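Local coordinates for penicillin-binding protein 2B (Streptococcus pneumoniae, PDB 2WAD) that probably forms the peptide cross-links between glycan strands of cell-wall peptidoglycan as a serine transpeptidase of the elongation machinery and is a target of penicillin, at residues L323-F328 and S359-D364; Y339-Y344 and F651-N656; T630-V635 and T658-P663; V647-P652 and P663-D668. All coordinates share one frame; numbering follows the deposited sequence.

Overall arrangement
Along the chain, contact 1 closes first, bringing helix 314-334 against strand 355-363 across a short connection that includes strand 342-348. Contact 2 starts inside that connection, at 339-344, and reaches forward more than 300 residues to 651-656, so the two cross. Contact 3 opens later, at 630-635, and crosses contact 2 because its second segment, 658-663, lies beyond 651-656. Contact 4 pairs strand 645-650 with helix 661-676 and in turn alternates with contact 3, sharing P663; with contact 2 it shares F651 and P652. All four reach one antiparallel sheet of the transpeptidase domain, tying helices 314-334 and 661-676 to its strands; the centres of the contacts lie about 7 to 14 Å apart.

Contact 1. Residues L323-F328 and S359-D364; sequences LLKSYF and SGLKHD. Unlike the reference sequence in segment 359-364: L361 (reference Ile).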
loop_
_atom_site.group_PDB
_atom_site.type_symbol
_atom_site.label_atom_id
_atom_site.label_comp_id
_atom_site.label_asym_id
_atom_site.label_seq_id
_atom_site.Cartn_x
_atom_site.Cartn_y
_atom_site.Cartn_z
ATOM N N LEU A 323 12.385 18.018 3.725
ATOM C CA LEU A 323 12.135 18.563 5.059
ATOM C C LEU A 323 12.432 17.505 6.127
ATOM O O LEU A 323 13.211 17.745 7.073
ATOM C CB LEU A 323 10.680 19.049 5.151
ATOM C CG LEU A 323 10.247 19.813 6.403
ATOM C CD1 LEU A 323 10.941 21.191 6.385
ATOM C CD2 LEU A 323 8.739 19.965 6.413
ATOM N N LEU A 324 11.831 16.321 5.972
ATOM C CA LEU A 324 12.003 15.281 6.995
ATOM C C LEU A 324 13.480 14.922 7.107
ATOM O O LEU A 324 14.012 14.701 8.187
ATOM C CB LEU A 324 11.178 14.022 6.701
ATOM C CG LEU A 324 9.790 13.847 7.312
ATOM C CD1 LEU A 324 8.949 15.114 7.325
ATOM C CD2 LEU A 324 9.076 12.680 6.594
ATOM N N LYS A 325 14.144 14.856 5.967
ATOM C CA LYS A 325 15.550 14.524 5.982
ATOM C C LYS A 325 16.374 15.656 6.624
ATOM O O LYS A 325 17.284 15.415 7.420
ATOM C CB LYS A 325 16.011 14.178 4.561
ATOM C CG LYS A 325 17.116 13.128 4.570
ATOM C CD LYS A 325 17.683 12.840 3.194
ATOM C CE LYS A 325 18.812 11.825 3.347
ATOM N NZ LYS A 325 19.420 11.437 2.036
ATOM N N SER A 326 16.017 16.895 6.325
ATOM C CA SER A 326 16.667 18.027 6.974
ATOM C C SER A 326 16.523 18.039 8.510
ATOM O O SER A 326 17.515 18.059 9.252
ATOM C CB SER A 326 16.183 19.336 6.336
ATOM O OG SER A 326 16.694 20.425 7.080
ATOM N N TYR A 327 15.285 17.997 8.997
ATOM C CA TYR A 327 15.049 17.852 10.423
ATOM C C TYR A 327 15.671 16.618 11.078
ATOM O O TYR A 327 16.289 16.700 12.147
ATOM C CB TYR A 327 13.546 17.906 10.747
ATOM C CG TYR A 327 12.954 19.289 10.859
ATOM C CD1 TYR A 327 12.971 19.983 12.070
ATOM C CD2 TYR A 327 12.364 19.906 9.755
ATOM C CE1 TYR A 327 12.404 21.241 12.166
ATOM C CE2 TYR A 327 11.795 21.153 9.848
ATOM C CZ TYR A 327 11.816 21.819 11.053
ATOM O OH TYR A 327 11.231 23.067 11.131
ATOM N N PHE A 328 15.513 15.446 10.483
ATOM C CA PHE A 328 16.091 14.263 11.140
ATOM C C PHE A 328 17.610 14.343 11.303
ATOM O O PHE A 328 18.123 13.946 12.338
ATOM C CB PHE A 328 15.747 12.942 10.423
ATOM C CG PHE A 328 15.844 11.735 11.330
ATOM C CD1 PHE A 328 14.761 11.340 12.105
ATOM C CD2 PHE A 328 17.025 11.013 11.437
ATOM C CE1 PHE A 328 14.846 10.242 12.961
ATOM C CE2 PHE A 328 17.138 9.913 12.286
ATOM C CZ PHE A 328 16.039 9.527 13.061
ATOM N N SER A 359 5.264 10.277 3.542
ATOM C CA SER A 359 6.721 10.348 3.501
ATOM C C SER A 359 7.264 9.650 4.726
ATOM O O SER A 359 6.712 9.804 5.820
ATOM C CB SER A 359 7.180 11.814 3.592
ATOM O OG SER A 359 7.125 12.463 2.332
ATOM N N GLY A 360 8.383 8.954 4.569
ATOM C CA GLY A 360 9.005 8.334 5.728
ATOM C C GLY A 360 10.503 8.209 5.539
ATOM O O GLY A 360 10.991 8.020 4.423
ATOM N N LEU A 361 11.238 8.343 6.634
ATOM C CA LEU A 361 12.685 8.218 6.576
ATOM C C LEU A 361 13.033 7.235 7.665
ATOM O O LEU A 361 12.675 7.441 8.812
ATOM C CB LEU A 361 13.359 9.558 6.865
ATOM C CG LEU A 361 14.857 9.626 6.558
ATOM C CD1 LEU A 361 15.151 9.264 5.121
ATOM C CD2 LEU A 361 15.421 10.994 6.901
ATOM N N LYS A 362 13.712 6.158 7.301
ATOM C CA LYS A 362 13.990 5.100 8.238
ATOM C C LYS A 362 15.421 5.254 8.698
ATOM O O LYS A 362 16.333 5.468 7.889
ATOM C CB LYS A 362 13.790 3.754 7.547
ATOM C CG LYS A 362 14.021 2.567 8.437
ATOM C CD LYS A 362 13.847 1.315 7.588
ATOM C CE LYS A 362 13.723 0.066 8.450
ATOM N NZ LYS A 362 14.962 -0.136 9.233
ATOM N N HIS A 363 15.603 5.170 10.011
ATOM C CA HIS A 363 16.925 5.238 10.609
ATOM C C HIS A 363 17.258 3.895 11.254
ATOM O O HIS A 363 16.708 3.547 12.305
ATOM C CB HIS A 363 17.004 6.386 11.642
ATOM C CG HIS A 363 18.307 6.460 12.381
ATOM N ND1 HIS A 363 18.389 6.530 13.755
ATOM C CD2 HIS A 363 19.587 6.464 11.932
ATOM C CE1 HIS A 363 19.659 6.570 14.120
ATOM N NE2 HIS A 363 20.408 6.536 13.031
ATOM N N ASP A 364 18.190 3.173 10.635
ATOM C CA ASP A 364 18.647 1.856 11.086
ATOM C C ASP A 364 19.449 1.955 12.372
ATOM O O ASP A 364 20.521 2.577 12.388
ATOM C CB ASP A 364 19.570 1.279 10.008
ATOM C CG ASP A 364 19.751 -0.223 10.130
ATOM O OD1 ASP A 364 20.095 -0.698 11.232
ATOM O OD2 ASP A 364 19.538 -0.921 9.114
#
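L324 opens the contact with one branch of its fork: CD2 lies 3.7 Å from CB of S359, while the hydroxyl of S359 is engaged by D321. One residue on, K325 uses only the root of its chain. Its CG meets CD2 of L361 at 3.6 Å, the two side chains crossing at about a right angle, and the extended remainder carries the amine away from the strand. L361, where the reference sequence has isoleucine, sets CG anti to its backbone N (chi1 -168°), which projects CD2 into the groove between K325 and F328. This is helix-on-sheet packing in the transpeptidase domain: the axes of 323-328 and 359-363 approach to 8.7 Å at 34°, with helix 314-334 lying on the antiparallel sheet to which strand 355-363 belongs. F328 contributes in two places. Its CB sits 4.0 Å from L361 CD2, and the far end of the ring reaches H363, CZ being 3.6 Å from H363 CB. The two ring planes are inclined at 56° and meet obliquely. H363 ND1 is hydrogen-bonded to the backbone O of S340, which would restrain the imidazole's rotation beside the phenyl ring; F328 also meets the ring of F651.

Contact 2. Residues Y339-Y344 and F651-N656; sequences YSEGVY and FPHNTN. With ZN (zinc ion), chain E.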
loop_
_atom_site.group_PDB
_atom_site.type_symbol
_atom_site.label_atom_id
_atom_site.label_comp_id
_atom_site.label_asym_id
_atom_site.label_seq_id
_atom_site.Cartn_x
_atom_site.Cartn_y
_atom_site.Cartn_z
ATOM N N TYR A 339 18.589 7.248 19.137
ATOM C CA TYR A 339 17.870 5.972 19.183
ATOM C C TYR A 339 16.489 6.008 18.553
ATOM O O TYR A 339 15.685 5.136 18.842
ATOM C CB TYR A 339 17.739 5.500 20.628
ATOM C CG TYR A 339 19.099 5.359 21.264
ATOM C CD1 TYR A 339 19.985 4.395 20.809
ATOM C CD2 TYR A 339 19.519 6.228 22.258
ATOM C CE1 TYR A 339 21.243 4.269 21.356
ATOM C CE2 TYR A 339 20.781 6.121 22.806
ATOM C CZ TYR A 339 21.637 5.131 22.352
ATOM O OH TYR A 339 22.906 4.993 22.879
ATOM N N SER A 340 16.231 7.013 17.715
ATOM C CA SER A 340 14.974 7.142 16.982
ATOM C C SER A 340 14.991 6.299 15.710
ATOM O O SER A 340 15.922 6.407 14.909
ATOM C CB SER A 340 14.722 8.618 16.657
ATOM O OG SER A 340 13.553 8.761 15.870
ATOM N N GLU A 341 13.956 5.495 15.482
ATOM C CA GLU A 341 13.887 4.683 14.257
ATOM C C GLU A 341 13.595 5.445 12.976
ATOM O O GLU A 341 13.571 4.843 11.915
ATOM C CB GLU A 341 12.776 3.639 14.324
ATOM C CG GLU A 341 12.607 2.958 15.624
ATOM C CD GLU A 341 11.660 3.711 16.501
ATOM O OE1 GLU A 341 12.141 4.515 17.329
ATOM O OE2 GLU A 341 10.451 3.456 16.363
ATOM N N GLY A 342 13.316 6.738 13.046
ATOM C CA GLY A 342 13.072 7.476 11.811
ATOM C C GLY A 342 11.990 8.513 12.027
ATOM O O GLY A 342 11.663 8.786 13.158
ATOM N N VAL A 343 11.451 9.089 10.956
ATOM C CA VAL A 343 10.447 10.130 11.114
ATOM C C VAL A 343 9.475 9.963 9.943
ATOM O O VAL A 343 9.912 9.586 8.851
ATOM C CB VAL A 343 11.101 11.540 11.152
ATOM C CG1 VAL A 343 11.846 11.782 9.865
ATOM C CG2 VAL A 343 10.032 12.659 11.376
ATOM N N TYR A 344 8.182 10.187 10.185
ATOM C CA TYR A 344 7.139 9.895 9.202
ATOM C C TYR A 344 6.113 11.029 9.216
ATOM O O TYR A 344 5.854 11.601 10.270
ATOM C CB TYR A 344 6.456 8.546 9.547
ATOM C CG TYR A 344 7.441 7.405 9.418
ATOM C CD1 TYR A 344 7.561 6.691 8.225
ATOM C CD2 TYR A 344 8.302 7.096 10.458
ATOM C CE1 TYR A 344 8.498 5.682 8.077
ATOM C CE2 TYR A 344 9.265 6.097 10.313
ATOM C CZ TYR A 344 9.360 5.402 9.119
ATOM O OH TYR A 344 10.313 4.422 8.974
ATOM N N PHE A 651 7.533 11.117 15.215
ATOM C CA PHE A 651 8.982 11.204 15.371
ATOM C C PHE A 651 9.298 10.542 16.696
ATOM O O PHE A 651 9.349 11.209 17.725
ATOM C CB PHE A 651 9.407 12.682 15.444
ATOM C CG PHE A 651 10.881 12.911 15.172
ATOM C CD1 PHE A 651 11.826 12.026 15.636
ATOM C CD2 PHE A 651 11.311 14.029 14.455
ATOM C CE1 PHE A 651 13.181 12.216 15.390
ATOM C CE2 PHE A 651 12.670 14.240 14.201
ATOM C CZ PHE A 651 13.608 13.330 14.680
ATOM N N PRO A 652 9.489 9.220 16.686
ATOM C CA PRO A 652 9.579 8.473 17.937
ATOM C C PRO A 652 10.955 8.543 18.626
ATOM O O PRO A 652 11.975 8.706 17.978
ATOM C CB PRO A 652 9.283 7.038 17.498
ATOM C CG PRO A 652 9.607 7.005 16.029
ATOM C CD PRO A 652 9.450 8.356 15.488
ATOM N N HIS A 653 10.960 8.429 19.946
ATOM C CA HIS A 653 12.161 8.353 20.768
ATOM C C HIS A 653 13.179 9.452 20.499
ATOM O O HIS A 653 14.370 9.196 20.369
ATOM C CB HIS A 653 12.763 6.949 20.701
ATOM C CG HIS A 653 11.786 5.880 21.080
ATOM N ND1 HIS A 653 11.260 5.789 22.351
ATOM C CD2 HIS A 653 11.214 4.884 20.361
ATOM C CE1 HIS A 653 10.411 4.774 22.406
ATOM N NE2 HIS A 653 10.347 4.223 21.208
ATOM N N ASN A 654 12.690 10.681 20.396
ATOM C CA ASN A 654 13.524 11.869 20.326
ATOM C C ASN A 654 13.640 12.387 21.757
ATOM O O ASN A 654 12.633 12.673 22.398
ATOM C CB ASN A 654 12.913 12.918 19.377
ATOM C CG ASN A 654 13.819 14.136 19.163
ATOM O OD1 ASN A 654 14.383 14.673 20.119
ATOM N ND2 ASN A 654 13.977 14.559 17.905
ATOM N N THR A 655 14.862 12.445 22.276
ATOM C CA THR A 655 15.090 12.788 23.681
ATOM C C THR A 655 15.292 14.290 23.893
ATOM O O THR A 655 15.512 14.729 25.019
ATOM C CB THR A 655 16.308 12.017 24.309
ATOM O OG1 THR A 655 17.477 12.177 23.495
ATOM C CG2 THR A 655 16.035 10.526 24.464
ATOM N N ASN A 656 15.220 15.092 22.835
ATOM C CA ASN A 656 15.296 16.545 23.002
ATOM C C ASN A 656 14.215 17.183 23.874
ATOM O O ASN A 656 13.055 17.303 23.462
ATOM C CB ASN A 656 15.280 17.243 21.645
ATOM C CG ASN A 656 16.656 17.593 21.180
ATOM O OD1 ASN A 656 17.631 17.301 21.867
ATOM N ND2 ASN A 656 16.756 18.214 20.012
HETATM ZN ZN ZN E . 8.884 3.105 20.407
HETATM O O HOH W 1 17.111 8.935 20.823
HETATM O O HOH W 2 9.956 1.769 18.963
HETATM O O HOH W 3 7.283 4.110 19.281
#
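S340 and P652 make the direct polar link between 339-344, which leads into strand 342-348, and the loop 651-656, which follows strand 645-650; the two strands are neighbours in the antiparallel sheet of the transpeptidase domain. S340 OG donates to P652 O at 2.6 Å, lying in the carbonyl plane with a C=O...donor angle of 158°. S340 OG in turn accepts a weak bond from G342 N. A second polar link is indirect: one water accepts from Y339 N and donates to H653 O.

Apolar packing centres on F651. V343 CB lies over one face, 4.2 Å from the ring centroid and 14° off its normal, a CH-pi contact, and V343 CG2 touches F651 CD2. On the opposite face, toward the rim, sits N654 ND2, whose hydrogen-bond partner is E331. The hydroxyl of S340 meets the ring at its edge, so both faces and one edge are occupied by named neighbours.

Around the metal, H653 NE2 binds a zinc ion at 2.0 Å, with two waters as further ligands. E341, its chain bent at chi2 (89°), does not ligate zinc; its carboxylate lies against P652 CG in van der Waals contact, and its OE1 comes in the plane of the imidazole, at the edge, 3.2 Å from H653 CD2.

Contact 3. Residues T630-V635 and T658-P663; sequences TNTNAV and TKNVGP. Unlike the reference sequence in segment 658-663: K659 (reference Asn), N660 (reference Gly).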
loop_
_atom_site.group_PDB
_atom_site.type_symbol
_atom_site.label_atom_id
_atom_site.label_comp_id
_atom_site.label_asym_id
_atom_site.label_seq_id
_atom_site.Cartn_x
_atom_site.Cartn_y
_atom_site.Cartn_z
ATOM N N THR A 630 11.510 9.546 24.303
ATOM C CA THR A 630 10.054 9.599 24.220
ATOM C C THR A 630 9.601 10.285 22.930
ATOM O O THR A 630 10.418 10.857 22.209
ATOM C CB THR A 630 9.471 10.352 25.425
ATOM O OG1 THR A 630 9.984 11.695 25.454
ATOM C CG2 THR A 630 9.812 9.617 26.724
ATOM N N ASN A 631 8.301 10.252 22.641
ATOM C CA ASN A 631 7.801 10.716 21.339
ATOM C C ASN A 631 7.530 12.236 21.220
ATOM O O ASN A 631 6.962 12.861 22.134
ATOM C CB ASN A 631 6.675 9.793 20.824
ATOM C CG ASN A 631 7.158 8.342 20.596
ATOM O OD1 ASN A 631 8.191 7.933 21.145
ATOM N ND2 ASN A 631 6.448 7.580 19.747
ATOM N N THR A 632 8.000 12.828 20.112
ATOM C CA THR A 632 7.681 14.210 19.713
ATOM C C THR A 632 6.638 14.325 18.573
ATOM O O THR A 632 6.842 14.993 17.557
ATOM C CB THR A 632 8.967 15.052 19.475
ATOM O OG1 THR A 632 9.414 14.978 18.116
ATOM C CG2 THR A 632 10.084 14.542 20.347
ATOM N N ASN A 633 5.488 13.685 18.740
ATOM C CA ASN A 633 4.533 13.587 17.632
ATOM C C ASN A 633 3.666 14.842 17.559
ATOM O O ASN A 633 3.578 15.592 18.523
ATOM C CB ASN A 633 3.645 12.354 17.853
ATOM C CG ASN A 633 4.442 11.053 17.917
ATOM O OD1 ASN A 633 5.551 10.929 17.362
ATOM N ND2 ASN A 633 3.885 10.079 18.627
ATOM N N ALA A 634 2.993 15.077 16.435
ATOM C CA ALA A 634 2.137 16.262 16.328
ATOM C C ALA A 634 1.081 15.995 15.258
ATOM O O ALA A 634 1.362 15.324 14.282
ATOM C CB ALA A 634 2.974 17.503 15.940
ATOM N N VAL A 635 -0.123 16.529 15.446
ATOM C CA VAL A 635 -1.156 16.532 14.410
ATOM C C VAL A 635 -1.658 17.976 14.255
ATOM O O VAL A 635 -1.643 18.735 15.213
ATOM C CB VAL A 635 -2.337 15.570 14.765
ATOM C CG1 VAL A 635 -1.865 14.132 14.858
ATOM C CG2 VAL A 635 -3.010 15.959 16.080
ATOM N N THR A 658 14.652 20.337 25.217
ATOM C CA THR A 658 14.778 21.785 25.039
ATOM C C THR A 658 14.048 22.392 23.828
ATOM O O THR A 658 13.646 23.555 23.868
ATOM C CB THR A 658 16.255 22.259 25.119
ATOM O OG1 THR A 658 16.919 22.056 23.863
ATOM C CG2 THR A 658 17.005 21.521 26.233
ATOM N N LYS A 659 13.857 21.634 22.754
ATOM C CA LYS A 659 12.893 22.059 21.741
ATOM C C LYS A 659 12.178 20.870 21.097
ATOM O O LYS A 659 12.792 19.830 20.886
ATOM C CB LYS A 659 13.554 22.938 20.678
ATOM C CG LYS A 659 14.504 22.180 19.769
ATOM C CD LYS A 659 14.853 22.965 18.512
ATOM C CE LYS A 659 16.137 22.418 17.900
ATOM N NZ LYS A 659 16.364 21.014 18.376
ATOM N N ASN A 660 10.890 21.018 20.791
ATOM C CA ASN A 660 10.102 19.929 20.188
ATOM C C ASN A 660 9.855 20.201 18.710
ATOM O O ASN A 660 9.038 21.041 18.350
ATOM C CB ASN A 660 8.756 19.735 20.910
ATOM C CG ASN A 660 8.084 18.395 20.575
ATOM O OD1 ASN A 660 7.926 18.014 19.407
ATOM N ND2 ASN A 660 7.731 17.652 21.615
ATOM N N VAL A 661 10.565 19.490 17.846
ATOM C CA VAL A 661 10.467 19.755 16.408
ATOM C C VAL A 661 9.177 19.251 15.765
ATOM O O VAL A 661 8.891 19.590 14.623
ATOM C CB VAL A 661 11.694 19.220 15.644
ATOM C CG1 VAL A 661 13.001 19.808 16.239
ATOM C CG2 VAL A 661 11.756 17.692 15.689
ATOM N N GLY A 662 8.372 18.488 16.499
ATOM C CA GLY A 662 7.157 17.911 15.916
ATOM C C GLY A 662 6.230 18.952 15.313
ATOM O O GLY A 662 5.932 18.903 14.135
ATOM N N PRO A 663 5.757 19.896 16.124
ATOM C CA PRO A 663 4.908 20.990 15.655
ATOM C C PRO A 663 5.562 21.803 14.537
ATOM O O PRO A 663 4.869 22.268 13.631
ATOM C CB PRO A 663 4.756 21.874 16.902
ATOM C CG PRO A 663 4.971 20.911 18.074
ATOM C CD PRO A 663 5.925 19.882 17.596
#
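N660 and T632 meet where the C-terminal helix begins, and N660 is the N-cap of that helix, 661-676, which packs on the antiparallel sheet of the transpeptidase domain. The cap is a side-chain one: N660 OD1 accepts from G662 N at 3.0 Å, with an N-H...acceptor angle of 148° and the donor in the plane of the amide carbonyl. With CG anti to the backbone N (chi1 -164°), the amide is carried across to T632, and the capping oxygen lies 3.1 Å from T632 CB. The two side chains slide past each other in opposite directions, and the amide flanks T632 by contact alone; T632 OG1, although buried here, has no polar partner in the model. N660 stands where the reference has glycine, and its side chain is about 9 Å from that of S386 at the nearest atoms, probably the residue acylated in catalysis.

V661 adds a marginal touch, its CG2 facing T632 OG1, and turns its bulk toward Y327 and E331 of helix 314-334. G662 takes part through its backbone: CA approaches T632 O at 3.4 Å in a CA-H...O contact, with an angle of 133° at the hydrogen. Having no side chain, G662 can lay its CA directly against that carbonyl. A634, the first residue of strand 634-638, points its methyl at the same turn, 3.6 Å from G662 C. P663 completes the row, with its ring carbon CD 4.1 Å from A634 CB.

Contact 4. Residues V647-P652 and P663-D668; sequences VAVVFP and PAIARD. Unlike the reference sequence in segment 663-668: A664 (reference Ser).
V649 and I665 hold the close part of the interface, where branched side chains cross at about a right angle. V649 CG2 lies 4.0 Å from I665 CG2 and also reaches the helix backbone, 3.9 Å from A666 N. The torsion of V649 (chi1 170°) explains this double reach: CG1 is anti to the backbone N and CG2 anti to the carbonyl carbon, so both methyls face the helix, CG1 also meeting I665 CG2. Farther along I665, CD1 comes in the plane of the F651 ring, at its edge, 4.0 Å from CD2. V647 extends the apolar row at the other end, its CG1 4.1 Å from A666 CB.

The arrangement is helix-on-sheet packing in the transpeptidase domain: the axes of 647-650 and 663-668 approach to 8.3 Å with their directions 144° apart, closer to antiparallel than perpendicular. Alternate strand residues V647, V649 and F651 face the helix, whereas A648 and V650 turn to the other side of the sheet, against helix 525-536.

On the partly exposed flank of the helix, R667 and D668 take no part in the strand contact. R667 points away from the strand and grips D668 side-on, NE and NH2 both converging on OD2, with NE at 2.9 Å. The carboxylate is met from one face, out of its plane. R667 NH1 bonds to A603 O, and D668 OD1 to the hydroxyl of Y327.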
loop_
_atom_site.group_PDB
_atom_site.type_symbol
_atom_site.label_atom_id
_atom_site.label_comp_id
_atom_site.label_asym_id
_atom_site.label_seq_id
_atom_site.Cartn_x
_atom_site.Cartn_y
_atom_site.Cartn_z
ATOM N N VAL A 647 -2.477 17.049 8.859
ATOM C CA VAL A 647 -1.169 16.408 8.797
ATOM C C VAL A 647 -0.827 15.708 10.116
ATOM O O VAL A 647 -1.156 16.225 11.175
ATOM C CB VAL A 647 -0.062 17.422 8.426
ATOM C CG1 VAL A 647 0.067 18.501 9.508
ATOM C CG2 VAL A 647 1.290 16.697 8.243
ATOM N N ALA A 648 -0.168 14.545 10.043
ATOM C CA ALA A 648 0.368 13.859 11.200
ATOM C C ALA A 648 1.860 13.699 11.055
ATOM O O ALA A 648 2.360 13.274 10.013
ATOM C CB ALA A 648 -0.225 12.452 11.354
ATOM N N VAL A 649 2.559 13.933 12.153
ATOM C CA VAL A 649 4.006 13.818 12.137
ATOM C C VAL A 649 4.362 12.913 13.289
ATOM O O VAL A 649 3.894 13.124 14.403
ATOM C CB VAL A 649 4.722 15.195 12.286
ATOM C CG1 VAL A 649 6.230 14.953 12.517
ATOM C CG2 VAL A 649 4.463 16.063 11.038
ATOM N N VAL A 650 5.155 11.891 12.997
ATOM C CA VAL A 650 5.458 10.869 13.990
ATOM C C VAL A 650 6.974 10.786 14.060
ATOM O O VAL A 650 7.628 10.461 13.077
ATOM C CB VAL A 650 4.847 9.489 13.594
ATOM C CG1 VAL A 650 5.252 8.422 14.595
ATOM C CG2 VAL A 650 3.287 9.602 13.500
ATOM N N PHE A 651 7.533 11.117 15.215
ATOM C CA PHE A 651 8.982 11.204 15.371
ATOM C C PHE A 651 9.298 10.542 16.696
ATOM O O PHE A 651 9.349 11.209 17.725
ATOM C CB PHE A 651 9.407 12.682 15.444
ATOM C CG PHE A 651 10.881 12.911 15.172
ATOM C CD1 PHE A 651 11.826 12.026 15.636
ATOM C CD2 PHE A 651 11.311 14.029 14.455
ATOM C CE1 PHE A 651 13.181 12.216 15.390
ATOM C CE2 PHE A 651 12.670 14.240 14.201
ATOM C CZ PHE A 651 13.608 13.330 14.680
ATOM N N PRO A 652 9.489 9.220 16.686
ATOM C CA PRO A 652 9.579 8.473 17.937
ATOM C C PRO A 652 10.955 8.543 18.626
ATOM O O PRO A 652 11.975 8.706 17.978
ATOM C CB PRO A 652 9.283 7.038 17.498
ATOM C CG PRO A 652 9.607 7.005 16.029
ATOM C CD PRO A 652 9.450 8.356 15.488
ATOM N N PRO A 663 5.757 19.896 16.124
ATOM C CA PRO A 663 4.908 20.990 15.655
ATOM C C PRO A 663 5.562 21.803 14.537
ATOM O O PRO A 663 4.869 22.268 13.631
ATOM C CB PRO A 663 4.756 21.874 16.902
ATOM C CG PRO A 663 4.971 20.911 18.074
ATOM C CD PRO A 663 5.925 19.882 17.596
ATOM N N ALA A 664 6.887 21.950 14.571
ATOM C CA ALA A 664 7.577 22.787 13.579
ATOM C C ALA A 664 7.605 22.067 12.234
ATOM O O ALA A 664 7.442 22.676 11.171
ATOM C CB ALA A 664 9.003 23.130 14.046
ATOM N N ILE A 665 7.799 20.759 12.268
ATOM C CA ILE A 665 7.691 19.973 11.037
ATOM C C ILE A 665 6.281 20.063 10.454
ATOM O O ILE A 665 6.124 20.381 9.278
ATOM C CB ILE A 665 8.114 18.501 11.233
ATOM C CG1 ILE A 665 9.592 18.432 11.638
ATOM C CG2 ILE A 665 7.888 17.712 9.945
ATOM C CD1 ILE A 665 9.982 17.110 12.297
ATOM N N ALA A 666 5.267 19.836 11.292
ATOM C CA ALA A 666 3.860 19.954 10.887
ATOM C C ALA A 666 3.561 21.318 10.245
ATOM O O ALA A 666 2.925 21.426 9.196
ATOM C CB ALA A 666 2.928 19.708 12.116
ATOM N N ARG A 667 4.001 22.380 10.898
ATOM C CA ARG A 667 3.816 23.741 10.392
ATOM C C ARG A 667 4.490 23.915 9.046
ATOM O O ARG A 667 3.930 24.506 8.121
ATOM C CB ARG A 667 4.485 24.677 11.406
ATOM C CG ARG A 667 4.536 26.150 10.974
ATOM C CD ARG A 667 5.523 26.873 11.875
ATOM N NE ARG A 667 6.891 26.482 11.522
ATOM C CZ ARG A 667 7.901 26.476 12.380
ATOM N NH1 ARG A 667 7.674 26.810 13.643
ATOM N NH2 ARG A 667 9.124 26.129 11.977
ATOM N N ASP A 668 5.728 23.441 8.938
ATOM C CA ASP A 668 6.485 23.687 7.721
ATOM C C ASP A 668 5.906 22.874 6.566
ATOM O O ASP A 668 6.047 23.282 5.411
ATOM C CB ASP A 668 7.953 23.314 7.887
ATOM C CG ASP A 668 8.733 24.308 8.729
ATOM O OD1 ASP A 668 9.906 24.007 9.008
ATOM O OD2 ASP A 668 8.199 25.355 9.141
#